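Local coordinates for cytosolic phospholipase A2 delta (Homo sapiens, PDB 5IZ5), which hydrolyses glycerophospholipids at the sn-2 position in a calcium-dependent manner, preferring linoleic acid there and releasing a lysophospholipid and a free fatty acid, at residues Glu294-Ala308 / Lys351-Gly363. The protein carries 3 engineered substitutions. Residues are numbered along the deposited sequence; the frame is centred on the assembly and turned at random.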
# COMPACT_ATOMS: atom_id res chain seq x y z
N GLU B 294 -12.11 -15.14 1.33
CA GLU B 294 -12.52 -14.78 -0.04
C GLU B 294 -13.03 -16.02 -0.78
O GLU B 294 -14.02 -15.94 -1.50
CB GLU B 294 -11.40 -14.10 -0.83
CG GLU B 294 -11.82 -13.73 -2.25
CD GLU B 294 -10.89 -12.75 -2.96
OE1 GLU B 294 -10.07 -12.08 -2.29
OE2 GLU B 294 -10.98 -12.65 -4.21
N GLN B 295 -12.35 -17.15 -0.62
CA GLN B 295 -12.80 -18.41 -1.21
C GLN B 295 -14.20 -18.78 -0.73
O GLN B 295 -15.06 -19.16 -1.53
CB GLN B 295 -11.84 -19.54 -0.88
CG GLN B 295 -10.56 -19.49 -1.69
CD GLN B 295 -9.59 -20.58 -1.29
OE1 GLN B 295 -9.97 -21.75 -1.15
NE2 GLN B 295 -8.33 -20.22 -1.10
N ALA B 296 -14.42 -18.67 0.58
CA ALA B 296 -15.74 -18.92 1.15
C ALA B 296 -16.77 -17.95 0.59
O ALA B 296 -17.89 -18.35 0.26
CB ALA B 296 -15.69 -18.83 2.67
N PHE B 297 -16.39 -16.68 0.47
CA PHE B 297 -17.29 -15.70 -0.12
C PHE B 297 -17.69 -16.10 -1.54
O PHE B 297 -18.84 -15.94 -1.93
CB PHE B 297 -16.67 -14.30 -0.13
CG PHE B 297 -17.36 -13.35 -1.06
CD1 PHE B 297 -18.51 -12.69 -0.66
CD2 PHE B 297 -16.90 -13.15 -2.35
CE1 PHE B 297 -19.17 -11.83 -1.51
CE2 PHE B 297 -17.55 -12.29 -3.22
CZ PHE B 297 -18.69 -11.63 -2.79
N LEU B 298 -16.73 -16.60 -2.31
CA LEU B 298 -16.99 -16.94 -3.70
C LEU B 298 -18.06 -18.02 -3.82
O LEU B 298 -18.96 -17.91 -4.67
CB LEU B 298 -15.72 -17.39 -4.42
CG LEU B 298 -14.72 -16.27 -4.71
CD1 LEU B 298 -13.43 -16.85 -5.28
CD2 LEU B 298 -15.30 -15.22 -5.67
N SER B 299 -17.97 -19.05 -2.97
CA SER B 299 -19.00 -20.10 -2.94
C SER B 299 -20.36 -19.52 -2.63
O SER B 299 -21.34 -19.84 -3.29
CB SER B 299 -18.62 -21.22 -1.95
OG SER B 299 -18.71 -20.81 -0.59
N ARG B 300 -20.42 -18.62 -1.64
CA ARG B 300 -21.67 -17.94 -1.30
C ARG B 300 -22.17 -17.07 -2.46
O ARG B 300 -23.34 -17.14 -2.84
CB ARG B 300 -21.47 -17.11 -0.03
CG ARG B 300 -21.35 -17.95 1.23
CD ARG B 300 -21.31 -17.18 2.53
NE ARG B 300 -20.57 -15.91 2.50
CZ ARG B 300 -19.31 -15.74 2.92
NH1 ARG B 300 -18.59 -16.75 3.39
NH2 ARG B 300 -18.76 -14.54 2.86
N ARG B 301 -21.28 -16.28 -3.05
CA ARG B 301 -21.67 -15.33 -4.09
C ARG B 301 -22.12 -16.03 -5.37
O ARG B 301 -23.06 -15.60 -6.01
CB ARG B 301 -20.52 -14.36 -4.40
CG ARG B 301 -20.85 -13.25 -5.39
CD ARG B 301 -22.00 -12.38 -4.90
NE ARG B 301 -22.31 -11.30 -5.83
CZ ARG B 301 -23.32 -10.44 -5.68
NH1 ARG B 301 -24.13 -10.53 -4.63
NH2 ARG B 301 -23.52 -9.50 -6.58
N LYS B 302 -21.44 -17.12 -5.74
CA LYS B 302 -21.74 -17.82 -6.99
C LYS B 302 -23.13 -18.45 -7.04
O LYS B 302 -23.67 -18.65 -8.13
CB LYS B 302 -20.66 -18.85 -7.30
CG LYS B 302 -19.42 -18.21 -7.88
CD LYS B 302 -18.29 -19.20 -8.07
CE LYS B 302 -17.02 -18.47 -8.51
NZ LYS B 302 -15.90 -19.42 -8.73
N GLN B 303 -23.69 -18.77 -5.88
CA GLN B 303 -25.09 -19.19 -5.81
C GLN B 303 -26.01 -18.06 -6.22
O GLN B 303 -26.95 -18.27 -7.00
CB GLN B 303 -25.47 -19.66 -4.41
CG GLN B 303 -25.05 -21.09 -4.12
CD GLN B 303 -25.99 -22.09 -4.78
OE1 GLN B 303 -27.09 -22.36 -4.28
NE2 GLN B 303 -25.58 -22.62 -5.93
N VAL B 304 -25.75 -16.86 -5.70
CA VAL B 304 -26.56 -15.69 -6.03
C VAL B 304 -26.39 -15.33 -7.51
O VAL B 304 -27.35 -14.96 -8.17
CB VAL B 304 -26.21 -14.47 -5.14
CG1 VAL B 304 -27.01 -13.24 -5.56
CG2 VAL B 304 -26.48 -14.78 -3.67
N VAL B 305 -25.17 -15.46 -8.02
CA VAL B 305 -24.88 -15.18 -9.42
C VAL B 305 -25.54 -16.20 -10.36
O VAL B 305 -26.12 -15.83 -11.38
CB VAL B 305 -23.36 -15.15 -9.69
CG1 VAL B 305 -23.07 -15.02 -11.18
CG2 VAL B 305 -22.71 -14.00 -8.92
N ALA B 306 -25.44 -17.48 -10.02
CA ALA B 306 -26.05 -18.55 -10.82
C ALA B 306 -27.55 -18.30 -11.00
O ALA B 306 -28.07 -18.39 -12.12
CB ALA B 306 -25.83 -19.90 -10.16
N LYS B 307 -28.22 -17.98 -9.90
CA LYS B 307 -29.65 -17.67 -9.92
C LYS B 307 -29.95 -16.45 -10.79
O LYS B 307 -30.79 -16.50 -11.69
CB LYS B 307 -30.19 -17.43 -8.51
CG LYS B 307 -31.53 -18.08 -8.23
CD LYS B 307 -32.28 -17.37 -7.11
CE LYS B 307 -32.77 -15.99 -7.55
NZ LYS B 307 -33.58 -15.34 -6.49
N ALA B 308 -29.25 -15.35 -10.52
CA ALA B 308 -29.48 -14.10 -11.25
C ALA B 308 -29.17 -14.24 -12.74
O ALA B 308 -29.81 -13.61 -13.58
CB ALA B 308 -28.65 -12.97 -10.65
N LYS B 351 -31.52 -2.24 -11.77
CA LYS B 351 -32.78 -2.26 -12.52
C LYS B 351 -32.81 -3.37 -13.57
O LYS B 351 -33.84 -4.00 -13.76
CB LYS B 351 -33.02 -0.91 -13.20
CG LYS B 351 -33.43 0.19 -12.23
CD LYS B 351 -33.59 1.50 -12.98
CE LYS B 351 -34.06 2.63 -12.08
NZ LYS B 351 -34.08 3.92 -12.82
N LEU B 352 -31.68 -3.61 -14.23
CA LEU B 352 -31.57 -4.68 -15.21
C LEU B 352 -31.45 -6.07 -14.58
O LEU B 352 -31.42 -7.07 -15.29
CB LEU B 352 -30.36 -4.46 -16.12
CG LEU B 352 -30.33 -3.20 -16.98
CD1 LEU B 352 -29.04 -3.19 -17.79
CD2 LEU B 352 -31.54 -3.10 -17.89
N GLY B 353 -31.35 -6.13 -13.25
CA GLY B 353 -31.16 -7.39 -12.54
C GLY B 353 -29.79 -8.00 -12.77
O GLY B 353 -29.60 -9.19 -12.57
N LEU B 354 -28.82 -7.19 -13.19
CA LEU B 354 -27.48 -7.70 -13.51
C LEU B 354 -26.45 -7.44 -12.41
O LEU B 354 -25.35 -8.01 -12.44
CB LEU B 354 -27.00 -7.11 -14.84
CG LEU B 354 -27.88 -7.45 -16.04
CD1 LEU B 354 -27.37 -6.72 -17.27
CD2 LEU B 354 -27.92 -8.94 -16.31
N LEU B 355 -26.79 -6.61 -11.43
CA LEU B 355 -25.91 -6.37 -10.29
C LEU B 355 -25.66 -7.67 -9.52
O LEU B 355 -24.53 -7.92 -9.07
CB LEU B 355 -26.49 -5.30 -9.37
CG LEU B 355 -25.60 -4.73 -8.25
CD1 LEU B 355 -24.24 -4.28 -8.77
CD2 LEU B 355 -26.30 -3.57 -7.56
N ASP B 356 -26.69 -8.51 -9.40
CA ASP B 356 -26.58 -9.81 -8.74
C ASP B 356 -25.69 -10.80 -9.50
O ASP B 356 -25.33 -11.84 -8.96
CB ASP B 356 -27.96 -10.45 -8.52
CG ASP B 356 -28.79 -9.72 -7.46
OD1 ASP B 356 -28.22 -9.00 -6.62
OD2 ASP B 356 -30.02 -9.87 -7.47
N CYS B 357 -25.36 -10.51 -10.76
CA CYS B 357 -24.42 -11.32 -11.52
C CYS B 357 -22.95 -10.92 -11.31
O CYS B 357 -22.05 -11.58 -11.83
CB CYS B 357 -24.74 -11.24 -13.02
SG CYS B 357 -26.43 -11.72 -13.45
N VAL B 358 -22.69 -9.86 -10.54
CA VAL B 358 -21.33 -9.34 -10.36
C VAL B 358 -20.66 -9.94 -9.13
O VAL B 358 -21.22 -9.90 -8.03
CB VAL B 358 -21.34 -7.81 -10.23
CG1 VAL B 358 -19.92 -7.27 -10.03
CG2 VAL B 358 -21.98 -7.18 -11.46
N THR B 359 -19.46 -10.48 -9.31
CA THR B 359 -18.69 -11.06 -8.20
C THR B 359 -17.76 -10.03 -7.55
O THR B 359 -17.72 -9.92 -6.32
CB THR B 359 -17.88 -12.29 -8.67
OG1 THR B 359 -18.79 -13.33 -9.04
CG2 THR B 359 -16.96 -12.80 -7.56
N TYR B 360 -17.03 -9.28 -8.37
CA TYR B 360 -16.03 -8.33 -7.89
C TYR B 360 -16.34 -6.89 -8.27
O TYR B 360 -16.89 -6.62 -9.34
CB TYR B 360 -14.66 -8.70 -8.45
CG TYR B 360 -14.10 -10.00 -7.92
CD1 TYR B 360 -13.77 -10.15 -6.58
CD2 TYR B 360 -13.86 -11.07 -8.78
CE1 TYR B 360 -13.24 -11.33 -6.10
CE2 TYR B 360 -13.32 -12.25 -8.31
CZ TYR B 360 -13.01 -12.38 -6.97
OH TYR B 360 -12.46 -13.55 -6.50
N PHE B 361 -15.97 -5.96 -7.40
CA PHE B 361 -16.25 -4.53 -7.59
C PHE B 361 -15.01 -3.75 -7.14
O PHE B 361 -14.78 -3.58 -5.95
CB PHE B 361 -17.52 -4.18 -6.80
CG PHE B 361 -17.98 -2.74 -6.93
CD1 PHE B 361 -17.38 -1.83 -7.80
CD2 PHE B 361 -19.06 -2.31 -6.18
CE1 PHE B 361 -17.83 -0.52 -7.88
CE2 PHE B 361 -19.52 -1.01 -6.26
CZ PHE B 361 -18.91 -0.11 -7.11
N SER B 362 -14.20 -3.31 -8.11
CA SER B 362 -12.96 -2.58 -7.84
C SER B 362 -13.09 -1.09 -8.17
O SER B 362 -13.83 -0.70 -9.09
CB SER B 362 -11.77 -3.17 -8.60
OG SER B 362 -11.83 -2.85 -9.97
N GLY B 363 -12.37 -0.28 -7.42
CA GLY B 363 -12.38 1.17 -7.61
C GLY B 363 -11.16 1.86 -7.03
O GLY B 363 -10.43 1.30 -6.19
O HOH W 1 -25.73 -8.47 -5.53
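Arg301, on the buried side of helix 292-313, grips the carbonyl of Val358, just ahead of Thr359 and strand 360-363. Its CB lies over one face of the Phe297 ring, near the rim, and CG passes Thr359, 4.2 Å from the Thr359 CA. CG stands anti to the backbone N (chi1 -175°), and a bend at chi2 (59°) brings the guanidinium alongside the carbonyl of Val358. CD only comes near that oxygen, but NE and NH2 grip it side-on, at 2.8 Å from Arg301 NE and 2.7 Å from Arg301 NH2 to Val358 O, both bonds bent to a little over 140°; the oxygen lies close to the guanidinium plane, and Asp356 O lies over one face, near its rim. NH2 also donates to a water that passes the link on to Asp356 OD1, while NH1 donates a hydrogen bond to Gly459 O. A leucine in its place would probably leave Val358 O without either donor and cut the water link to Asp356. Farther along, Val305 CG2 sits 3.4 Å from Asp356 O, and Ala308 CB packs on Asp356 CB and Cys357 SG. Near the start of the helix, Tyr360 OH donates to the anti lone pair of Glu294 OE2 (2.9 Å), an oxygen also salt-bridged to Arg668, and Leu298 CD2 presses tightly on Thr359 CG2 (3.5 Å). The helix thus covers the entry to a parallel strand of the catalytic domain's central mixed sheet, and the charged guanidinium probably pays for burying a carbonyl there.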